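Local coordinates for MsStt7d protein (Micromonas, PDB 4IX3) that is a homolog of the Stt7 state-transition kinase whose catalytic domain binds ADP and magnesium and probably transfers phosphate from ATP to protein substrates, at residues B[215-225]-B[243-252]; B[310-318]-B[331-339]. All blocks are in the same frame, centred on the assembly; numbering follows the deposited sequence.

Contact 1: B[215-225]-B[243-252]; sequences YAKADELYLLP and HKPDRFDSWS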
loop_
_atom_site.group_PDB
_atom_site.type_symbol
_atom_site.label_atom_id
_atom_site.label_comp_id
_atom_site.label_asym_id
_atom_site.label_seq_id
_atom_site.Cartn_x
_atom_site.Cartn_y
_atom_site.Cartn_z
ATOM N N TYR B 215 7.537 1.893 -14.340
ATOM C CA TYR B 215 6.863 2.663 -15.381
ATOM C C TYR B 215 7.072 4.145 -15.210
ATOM O O TYR B 215 6.404 4.947 -15.852
ATOM C CB TYR B 215 5.374 2.319 -15.409
ATOM C CG TYR B 215 5.160 0.853 -15.759
ATOM C CD1 TYR B 215 5.207 0.443 -17.113
ATOM C CD2 TYR B 215 5.011 -0.143 -14.777
ATOM C CE1 TYR B 215 5.062 -0.875 -17.452
ATOM C CE2 TYR B 215 4.887 -1.465 -15.114
ATOM C CZ TYR B 215 4.899 -1.848 -16.469
ATOM O OH TYR B 215 4.809 -3.177 -16.792
ATOM N N ALA B 216 8.094 4.522 -14.438
ATOM C CA ALA B 216 8.443 5.928 -14.255
ATOM C C ALA B 216 9.967 6.030 -14.374
ATOM O O ALA B 216 10.707 5.190 -13.832
ATOM C CB ALA B 216 7.986 6.403 -12.864
ATOM N N LYS B 217 10.422 6.982 -15.193
ATOM C CA LYS B 217 11.852 7.284 -15.317
ATOM C C LYS B 217 12.438 7.506 -13.917
ATOM O O LYS B 217 11.824 8.187 -13.081
ATOM C CB LYS B 217 12.044 8.513 -16.230
ATOM C CG LYS B 217 13.487 8.954 -16.440
ATOM C CD LYS B 217 13.625 9.935 -17.600
ATOM C CE LYS B 217 15.075 10.345 -17.761
ATOM N NZ LYS B 217 15.262 11.574 -16.932
ATOM N N ALA B 218 13.608 6.931 -13.641
ATOM C CA ALA B 218 14.065 6.813 -12.258
ATOM C C ALA B 218 14.250 8.173 -11.585
ATOM O O ALA B 218 14.097 8.306 -10.372
ATOM C CB ALA B 218 15.336 5.993 -12.164
ATOM N N ASP B 219 14.604 9.197 -12.351
ATOM C CA ASP B 219 14.809 10.510 -11.758
ATOM C C ASP B 219 13.650 11.489 -11.997
ATOM O O ASP B 219 13.821 12.702 -11.844
ATOM C CB ASP B 219 16.132 11.102 -12.227
ATOM C CG ASP B 219 16.104 11.489 -13.689
ATOM O OD1 ASP B 219 15.209 11.013 -14.436
ATOM O OD2 ASP B 219 17.074 12.156 -14.108
ATOM N N GLU B 220 12.491 10.948 -12.386
ATOM C CA GLU B 220 11.276 11.749 -12.605
ATOM C C GLU B 220 10.098 10.988 -12.004
ATOM O O GLU B 220 9.153 10.595 -12.700
ATOM C CB GLU B 220 11.017 12.040 -14.076
ATOM C CG GLU B 220 12.179 12.809 -14.672
ATOM C CD GLU B 220 12.029 13.123 -16.147
ATOM O OE1 GLU B 220 10.923 12.931 -16.715
ATOM O OE2 GLU B 220 13.066 13.523 -16.729
ATOM N N LEU B 221 10.113 10.903 -10.676
ATOM C CA LEU B 221 9.041 10.280 -9.903
ATOM C C LEU B 221 7.925 11.283 -9.546
ATOM O O LEU B 221 6.981 10.959 -8.825
ATOM C CB LEU B 221 9.621 9.549 -8.677
ATOM C CG LEU B 221 10.703 8.542 -9.054
ATOM C CD1 LEU B 221 11.247 7.979 -7.745
ATOM C CD2 LEU B 221 10.229 7.464 -10.026
ATOM N N TYR B 222 8.004 12.492 -10.076
ATOM C CA TYR B 222 7.100 13.596 -9.763
ATOM C C TYR B 222 6.243 14.004 -10.972
ATOM O O TYR B 222 6.584 13.688 -12.119
ATOM C CB TYR B 222 7.926 14.824 -9.342
ATOM C CG TYR B 222 8.968 15.264 -10.390
ATOM C CD1 TYR B 222 8.593 16.019 -11.519
ATOM C CD2 TYR B 222 10.308 14.885 -10.267
ATOM C CE1 TYR B 222 9.522 16.378 -12.488
ATOM C CE2 TYR B 222 11.246 15.256 -11.226
ATOM C CZ TYR B 222 10.848 15.989 -12.324
ATOM O OH TYR B 222 11.839 16.328 -13.221
ATOM N N LEU B 223 5.197 14.796 -10.734
ATOM C CA LEU B 223 4.496 15.545 -11.775
ATOM C C LEU B 223 5.045 16.955 -11.891
ATOM O O LEU B 223 5.343 17.418 -12.996
ATOM C CB LEU B 223 2.975 15.566 -11.566
ATOM C CG LEU B 223 2.288 14.205 -11.655
ATOM C CD1 LEU B 223 0.785 14.365 -11.546
ATOM C CD2 LEU B 223 2.627 13.492 -12.961
ATOM N N LEU B 224 5.278 17.615 -10.763
ATOM C CA LEU B 224 5.906 18.939 -10.765
ATOM C C LEU B 224 7.221 18.750 -10.028
ATOM O O LEU B 224 7.245 18.037 -9.018
ATOM C CB LEU B 224 5.089 19.937 -9.948
ATOM C CG LEU B 224 3.759 20.335 -10.570
ATOM C CD1 LEU B 224 2.910 21.180 -9.625
ATOM C CD2 LEU B 224 3.959 20.998 -11.926
ATOM N N PRO B 225 8.339 19.278 -10.582
ATOM C CA PRO B 225 9.623 19.157 -9.903
ATOM C C PRO B 225 9.640 19.990 -8.613
ATOM O O PRO B 225 8.984 21.038 -8.528
ATOM C CB PRO B 225 10.583 19.719 -10.944
ATOM C CG PRO B 225 9.809 20.820 -11.594
ATOM C CD PRO B 225 8.403 20.255 -11.686
ATOM N N HIS B 243 6.304 22.617 -16.899
ATOM C CA HIS B 243 6.788 21.375 -16.317
ATOM C C HIS B 243 6.175 20.148 -16.956
ATOM O O HIS B 243 6.662 19.030 -16.715
ATOM C CB HIS B 243 6.544 21.362 -14.804
ATOM C CG HIS B 243 7.174 22.526 -14.081
ATOM N ND1 HIS B 243 8.503 22.801 -14.134
ATOM C CD2 HIS B 243 6.606 23.509 -13.264
ATOM C CE1 HIS B 243 8.768 23.900 -13.381
ATOM N NE2 HIS B 243 7.606 24.332 -12.857
ATOM N N LYS B 244 5.125 20.325 -17.773
ATOM C CA LYS B 244 4.656 19.227 -18.618
ATOM C C LYS B 244 4.383 17.917 -17.870
ATOM O O LYS B 244 4.927 16.841 -18.201
ATOM C CB LYS B 244 5.621 18.939 -19.787
ATOM C CG LYS B 244 5.925 20.169 -20.625
ATOM C CD LYS B 244 6.737 19.774 -21.847
ATOM C CE LYS B 244 6.718 20.807 -22.949
ATOM N NZ LYS B 244 6.786 22.238 -22.586
ATOM N N PRO B 245 3.537 17.986 -16.819
ATOM C CA PRO B 245 3.278 16.794 -16.024
ATOM C C PRO B 245 2.645 15.663 -16.826
ATOM O O PRO B 245 2.827 14.480 -16.488
ATOM C CB PRO B 245 2.316 17.286 -14.943
ATOM C CG PRO B 245 1.641 18.491 -15.574
ATOM C CD PRO B 245 2.726 19.141 -16.413
ATOM N N ASP B 246 1.957 15.995 -17.930
ATOM C CA ASP B 246 1.396 14.966 -18.808
ATOM C C ASP B 246 2.459 14.052 -19.417
ATOM O O ASP B 246 2.160 12.937 -19.803
ATOM C CB ASP B 246 0.543 15.614 -19.911
ATOM C CG ASP B 246 1.340 16.614 -20.718
ATOM O OD1 ASP B 246 1.365 16.457 -21.956
ATOM O OD2 ASP B 246 1.900 17.565 -20.124
ATOM N N ARG B 247 3.669 14.602 -19.571
ATOM C CA ARG B 247 4.798 13.809 -20.108
ATOM C C ARG B 247 5.211 12.687 -19.155
ATOM O O ARG B 247 5.849 11.720 -19.589
ATOM C CB ARG B 247 5.997 14.688 -20.472
ATOM C CG ARG B 247 5.983 15.138 -21.924
ATOM C CD ARG B 247 4.709 15.839 -22.390
ATOM N NE ARG B 247 4.983 16.555 -23.630
ATOM C CZ ARG B 247 4.318 17.626 -24.051
ATOM N NH1 ARG B 247 3.202 18.006 -23.428
ATOM N NH2 ARG B 247 4.744 18.306 -25.106
ATOM N N PHE B 248 4.736 12.706 -17.890
ATOM C CA PHE B 248 4.886 11.507 -17.056
ATOM C C PHE B 248 4.131 10.324 -17.664
ATOM O O PHE B 248 4.637 9.187 -17.756
ATOM C CB PHE B 248 4.365 11.812 -15.636
ATOM C CG PHE B 248 4.563 10.668 -14.672
ATOM C CD1 PHE B 248 5.576 10.719 -13.705
ATOM C CD2 PHE B 248 3.688 9.594 -14.621
ATOM C CE1 PHE B 248 5.786 9.645 -12.824
ATOM C CE2 PHE B 248 3.848 8.547 -13.731
ATOM C CZ PHE B 248 4.921 8.570 -12.821
ATOM N N ASP B 249 2.908 10.606 -18.138
ATOM C CA ASP B 249 2.114 9.571 -18.799
ATOM C C ASP B 249 2.704 9.157 -20.160
ATOM O O ASP B 249 2.623 7.997 -20.529
ATOM C CB ASP B 249 0.668 10.020 -19.035
ATOM C CG ASP B 249 -0.192 10.039 -17.766
ATOM O OD1 ASP B 249 0.152 9.374 -16.753
ATOM O OD2 ASP B 249 -1.292 10.649 -17.852
ATOM N N SER B 250 3.358 10.095 -20.841
ATOM C CA SER B 250 4.007 9.732 -22.122
ATOM C C SER B 250 5.096 8.663 -21.925
ATOM O O SER B 250 5.134 7.653 -22.628
ATOM C CB SER B 250 4.655 10.950 -22.740
ATOM O OG SER B 250 3.668 11.920 -23.086
ATOM N N TRP B 251 5.917 8.841 -20.873
ATOM C CA TRP B 251 6.990 7.855 -20.586
ATOM C C TRP B 251 6.383 6.506 -20.249
ATOM O O TRP B 251 6.773 5.471 -20.781
ATOM C CB TRP B 251 7.812 8.361 -19.423
ATOM C CG TRP B 251 8.842 7.345 -19.000
ATOM C CD1 TRP B 251 8.674 6.279 -18.123
ATOM C CD2 TRP B 251 10.248 7.329 -19.385
ATOM N NE1 TRP B 251 9.821 5.536 -18.028
ATOM C CE2 TRP B 251 10.822 6.142 -18.751
ATOM C CE3 TRP B 251 11.048 8.100 -20.233
ATOM C CZ2 TRP B 251 12.163 5.803 -18.913
ATOM C CZ3 TRP B 251 12.384 7.740 -20.415
ATOM C CH2 TRP B 251 12.918 6.589 -19.791
ATOM N N SER B 252 5.338 6.484 -19.384
ATOM C CA SER B 252 4.706 5.217 -19.075
ATOM C C SER B 252 4.069 4.546 -20.294
ATOM O O SER B 252 4.151 3.341 -20.419
ATOM C CB SER B 252 3.594 5.433 -18.033
ATOM O OG SER B 252 4.077 6.055 -16.855
HETATM O O HOH W 1 6.481 7.901 -16.080
#
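K217 lies across the indole of W251. K217 CB sits 3.7 Å from the centroid of the W251 six-membered ring and 14° off the ring normal, a CH-pi contact over the face. With CG anti to the backbone N (chi1 179°), the chain runs on above the same ring: K217 CG passes near W251 CH2, and K217 CD lies 3.8 Å from W251 CZ3. The chain bends at its last torsion, and NZ turns away to form salt bridges with D219 OD1 (2.6 Å, through the syn lone pair) and E220 OE2, met from above its carboxylate plane; E220 OE1 pairs with R326. With an alanine in place of W251 the indole under K217 is gone, which would probably open a gap and let the lysine chain turn. One turn earlier on helix 246-261, F248 enters a pocket of main chain and aliphatic groups: CZ touches A216 CB, CD1 nears Y222 O, and L223 CD2 packs 3.6 Å from F248 CB. At the far end P225 CD lies over the imidazole face of H243, 3.7 Å from the ring centroid. The direct polar tie is S252 OG donating to Y215 O at 2.8 Å, 18° out of the carbonyl plane, while water 1 donates to both Y215 O and F248 O above the F248 ring. This loop, probably the C-terminal part of the kinase activation segment, is thus held by two CH-pi faces, aliphatic packing round F248 and P245, and one direct hydrogen bond, the K217 charge probably balanced by D219 and E220.

Contact 2: B[310-318]-B[331-339]; sequences AGWDLCQRL and AALSHAFFD
L314 sets its two methyls against A332, F337 and F338 of the segment 331-339. The methyls divide the apolar work: CD1 meets A332 CB at 3.9 Å, while CD2 reaches F338 CE2 at 3.7 Å and F337 CD2 at 3.8 Å. CG anti to the backbone N (chi1 176°) carries the branch from the helix toward the facing turn, and chi2 then parts the methyls. One helical turn on, L318 CD2 also rests on A332 CB, so the alanine methyl is shared by two leucines. At the opposite end of the segment, A310 CB packs on the F337 backbone, and F337 CD1 comes to 3.4 Å from G311 CA, where the absence of a side chain probably lets the ring come this close. Of the CH-pi kind there is one contact, but a well-centred one: L314 CB stands 3.8 Å from the centroid of the H335 ring, only 5° off its normal. The polar group is slight. H335 NE2 gives a weak hydrogen bond to A310 O, at 3.2 Å and bent to 126°, and the same carbonyl accepts the helical bond from L314 N. F337 and F338 continue onto helix 141-161, and L314 and F337 also touch M257 of helix 246-261, which places the contact within the helical C-lobe. The chemistry implies that the segment from A332 to F338 is held to helix 302-318 chiefly by hydrophobic side chains and the imidazole face, with the bent hydrogen bond probably adding little beyond orienting H335.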
loop_
_atom_site.group_PDB
_atom_site.type_symbol
_atom_site.label_atom_id
_atom_site.label_comp_id
_atom_site.label_asym_id
_atom_site.label_seq_id
_atom_site.Cartn_x
_atom_site.Cartn_y
_atom_site.Cartn_z
ATOM N N ALA B 310 9.718 2.586 -37.590
ATOM C CA ALA B 310 8.735 3.532 -37.089
ATOM C C ALA B 310 8.483 3.340 -35.593
ATOM O O ALA B 310 8.333 4.314 -34.842
ATOM C CB ALA B 310 7.426 3.379 -37.886
ATOM N N GLY B 311 8.378 2.091 -35.157
ATOM C CA GLY B 311 8.082 1.828 -33.742
ATOM C C GLY B 311 9.220 2.287 -32.842
ATOM O O GLY B 311 8.989 2.853 -31.762
ATOM N N TRP B 312 10.470 2.016 -33.230
ATOM C CA TRP B 312 11.588 2.595 -32.483
ATOM C C TRP B 312 11.451 4.096 -32.388
ATOM O O TRP B 312 11.770 4.688 -31.335
ATOM C CB TRP B 312 12.928 2.278 -33.136
ATOM C CG TRP B 312 13.367 0.857 -32.960
ATOM C CD1 TRP B 312 13.581 -0.088 -33.943
ATOM C CD2 TRP B 312 13.794 0.237 -31.704
ATOM N NE1 TRP B 312 14.125 -1.222 -33.400
ATOM C CE2 TRP B 312 14.224 -1.115 -32.046
ATOM C CE3 TRP B 312 13.821 0.653 -30.375
ATOM C CZ2 TRP B 312 14.681 -2.007 -31.081
ATOM C CZ3 TRP B 312 14.302 -0.246 -29.418
ATOM C CH2 TRP B 312 14.724 -1.545 -29.761
ATOM N N ASP B 313 11.119 4.768 -33.492
ATOM C CA ASP B 313 11.053 6.201 -33.468
ATOM C C ASP B 313 9.963 6.658 -32.497
ATOM O O ASP B 313 10.153 7.640 -31.792
ATOM C CB ASP B 313 10.784 6.801 -34.864
ATOM C CG ASP B 313 10.994 8.310 -34.859
ATOM O OD1 ASP B 313 9.995 9.058 -34.872
ATOM O OD2 ASP B 313 12.164 8.775 -34.758
ATOM N N LEU B 314 8.808 5.996 -32.497
ATOM C CA LEU B 314 7.713 6.432 -31.609
ATOM C C LEU B 314 8.090 6.209 -30.147
ATOM O O LEU B 314 7.828 7.043 -29.276
ATOM C CB LEU B 314 6.413 5.684 -31.947
ATOM C CG LEU B 314 5.231 5.995 -31.024
ATOM C CD1 LEU B 314 4.937 7.491 -30.888
ATOM C CD2 LEU B 314 3.995 5.196 -31.454
ATOM N N CYS B 315 8.709 5.081 -29.860
ATOM C CA CYS B 315 9.280 4.857 -28.525
ATOM C C CYS B 315 10.235 5.987 -28.161
ATOM O O CYS B 315 10.168 6.510 -27.056
ATOM C CB CYS B 315 10.008 3.512 -28.404
ATOM S SG CYS B 315 8.918 2.086 -28.312
ATOM N N GLN B 316 11.147 6.376 -29.058
ATOM C CA GLN B 316 12.073 7.468 -28.771
ATOM C C GLN B 316 11.299 8.752 -28.434
ATOM O O GLN B 316 11.637 9.483 -27.489
ATOM C CB GLN B 316 13.015 7.749 -29.955
ATOM C CG GLN B 316 13.928 8.961 -29.704
ATOM C CD GLN B 316 14.915 8.674 -28.594
ATOM O OE1 GLN B 316 14.647 8.890 -27.399
ATOM N NE2 GLN B 316 16.058 8.142 -28.977
ATOM N N ARG B 317 10.244 9.031 -29.201
ATOM C CA ARG B 317 9.436 10.235 -28.947
ATOM C C ARG B 317 8.768 10.225 -27.572
ATOM O O ARG B 317 8.785 11.226 -26.868
ATOM C CB ARG B 317 8.298 10.368 -29.993
ATOM C CG ARG B 317 8.733 10.525 -31.457
ATOM C CD ARG B 317 9.452 11.831 -31.540
ATOM N NE ARG B 317 8.555 12.955 -31.185
ATOM C CZ ARG B 317 8.800 13.835 -30.213
ATOM N NH1 ARG B 317 9.941 13.809 -29.525
ATOM N NH2 ARG B 317 7.914 14.790 -29.953
ATOM N N LEU B 318 8.202 9.083 -27.207
ATOM C CA LEU B 318 7.517 8.973 -25.926
ATOM C C LEU B 318 8.488 8.900 -24.746
ATOM O O LEU B 318 8.061 9.078 -23.597
ATOM C CB LEU B 318 6.660 7.689 -25.937
ATOM C CG LEU B 318 5.381 7.758 -26.824
ATOM C CD1 LEU B 318 4.750 6.402 -26.955
ATOM C CD2 LEU B 318 4.365 8.759 -26.226
ATOM N N ALA B 331 0.252 14.345 -29.701
ATOM C CA ALA B 331 1.200 14.399 -30.826
ATOM C C ALA B 331 1.587 12.994 -31.311
ATOM O O ALA B 331 1.586 12.723 -32.532
ATOM C CB ALA B 331 2.418 15.227 -30.452
ATOM N N ALA B 332 1.817 12.099 -30.353
ATOM C CA ALA B 332 2.227 10.741 -30.621
ATOM C C ALA B 332 1.157 10.017 -31.476
ATOM O O ALA B 332 1.521 9.146 -32.277
ATOM C CB ALA B 332 2.489 10.018 -29.290
ATOM N N LEU B 333 -0.118 10.372 -31.354
ATOM C CA LEU B 333 -1.138 9.718 -32.164
ATOM C C LEU B 333 -0.974 9.877 -33.670
ATOM O O LEU B 333 -1.486 9.044 -34.427
ATOM C CB LEU B 333 -2.501 10.314 -31.851
ATOM C CG LEU B 333 -3.339 9.591 -30.830
ATOM C CD1 LEU B 333 -4.667 10.309 -30.821
ATOM C CD2 LEU B 333 -3.532 8.116 -31.127
ATOM N N SER B 334 -0.301 10.946 -34.104
ATOM C CA SER B 334 -0.143 11.253 -35.542
ATOM C C SER B 334 1.069 10.542 -36.148
ATOM O O SER B 334 1.433 10.741 -37.296
ATOM C CB SER B 334 -0.068 12.763 -35.786
ATOM O OG SER B 334 1.058 13.302 -35.118
ATOM N N HIS B 335 1.800 9.832 -35.304
ATOM C CA HIS B 335 3.048 9.223 -35.738
ATOM C C HIS B 335 2.870 8.249 -36.881
ATOM O O HIS B 335 1.858 7.540 -36.975
ATOM C CB HIS B 335 3.740 8.560 -34.547
ATOM C CG HIS B 335 5.154 8.167 -34.834
ATOM N ND1 HIS B 335 6.242 8.915 -34.489
ATOM C CD2 HIS B 335 5.610 7.072 -35.534
ATOM C CE1 HIS B 335 7.355 8.253 -34.906
ATOM N NE2 HIS B 335 6.950 7.131 -35.534
ATOM N N ALA B 336 3.871 8.196 -37.768
ATOM C CA ALA B 336 3.896 7.203 -38.846
ATOM C C ALA B 336 3.634 5.767 -38.413
ATOM O O ALA B 336 3.135 4.956 -39.197
ATOM C CB ALA B 336 5.255 7.236 -39.566
ATOM N N PHE B 337 3.982 5.412 -37.171
ATOM C CA PHE B 337 3.699 4.084 -36.690
ATOM C C PHE B 337 2.227 3.648 -36.864
ATOM O O PHE B 337 1.925 2.473 -37.042
ATOM C CB PHE B 337 4.125 4.011 -35.203
ATOM C CG PHE B 337 3.948 2.641 -34.604
ATOM C CD1 PHE B 337 4.845 1.620 -34.904
ATOM C CD2 PHE B 337 2.908 2.398 -33.709
ATOM C CE1 PHE B 337 4.672 0.335 -34.408
ATOM C CE2 PHE B 337 2.773 1.139 -33.132
ATOM C CZ PHE B 337 3.652 0.107 -33.470
ATOM N N PHE B 338 1.323 4.619 -36.829
ATOM C CA PHE B 338 -0.115 4.363 -36.912
ATOM C C PHE B 338 -0.663 4.439 -38.322
ATOM O O PHE B 338 -1.869 4.214 -38.506
ATOM C CB PHE B 338 -0.888 5.307 -35.980
ATOM C CG PHE B 338 -0.510 5.112 -34.532
ATOM C CD1 PHE B 338 -0.844 3.925 -33.878
ATOM C CD2 PHE B 338 0.193 6.114 -33.852
ATOM C CE1 PHE B 338 -0.427 3.702 -32.570
ATOM C CE2 PHE B 338 0.574 5.920 -32.519
ATOM C CZ PHE B 338 0.258 4.723 -31.897
ATOM N N ASP B 339 0.204 4.683 -39.305
ATOM C CA ASP B 339 -0.249 4.841 -40.707
ATOM C C ASP B 339 -0.795 3.524 -41.252
ATOM O O ASP B 339 -0.239 2.457 -40.970
ATOM C CB ASP B 339 0.915 5.234 -41.619
ATOM C CG ASP B 339 1.338 6.683 -41.493
ATOM O OD1 ASP B 339 0.719 7.472 -40.731
ATOM O OD2 ASP B 339 2.321 7.018 -42.205
#

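How the contacts relate
Both contacts belong to the helical lobe of the kinase domain, and both are largely buried. Contact 1 lies nearer the chain centre (about 14 Å, against about 20 Å for the centre of contact 2), and Y215 brings it close to the magnesium-binding D168; contact 2 has the more exposed rim. Helix 246-261 links them: it supplies F248, W251 and S252 to contact 1, its M257 packs on contact 2, and S250 O meets L318 CB at 3.6 Å. The salt bridges of contact 1 lie within each segment, while the bond across is S252 to Y215; contact 2 joins a helix to a C-terminal turn mainly through leucine, alanine, phenylalanine and the face of a histidine.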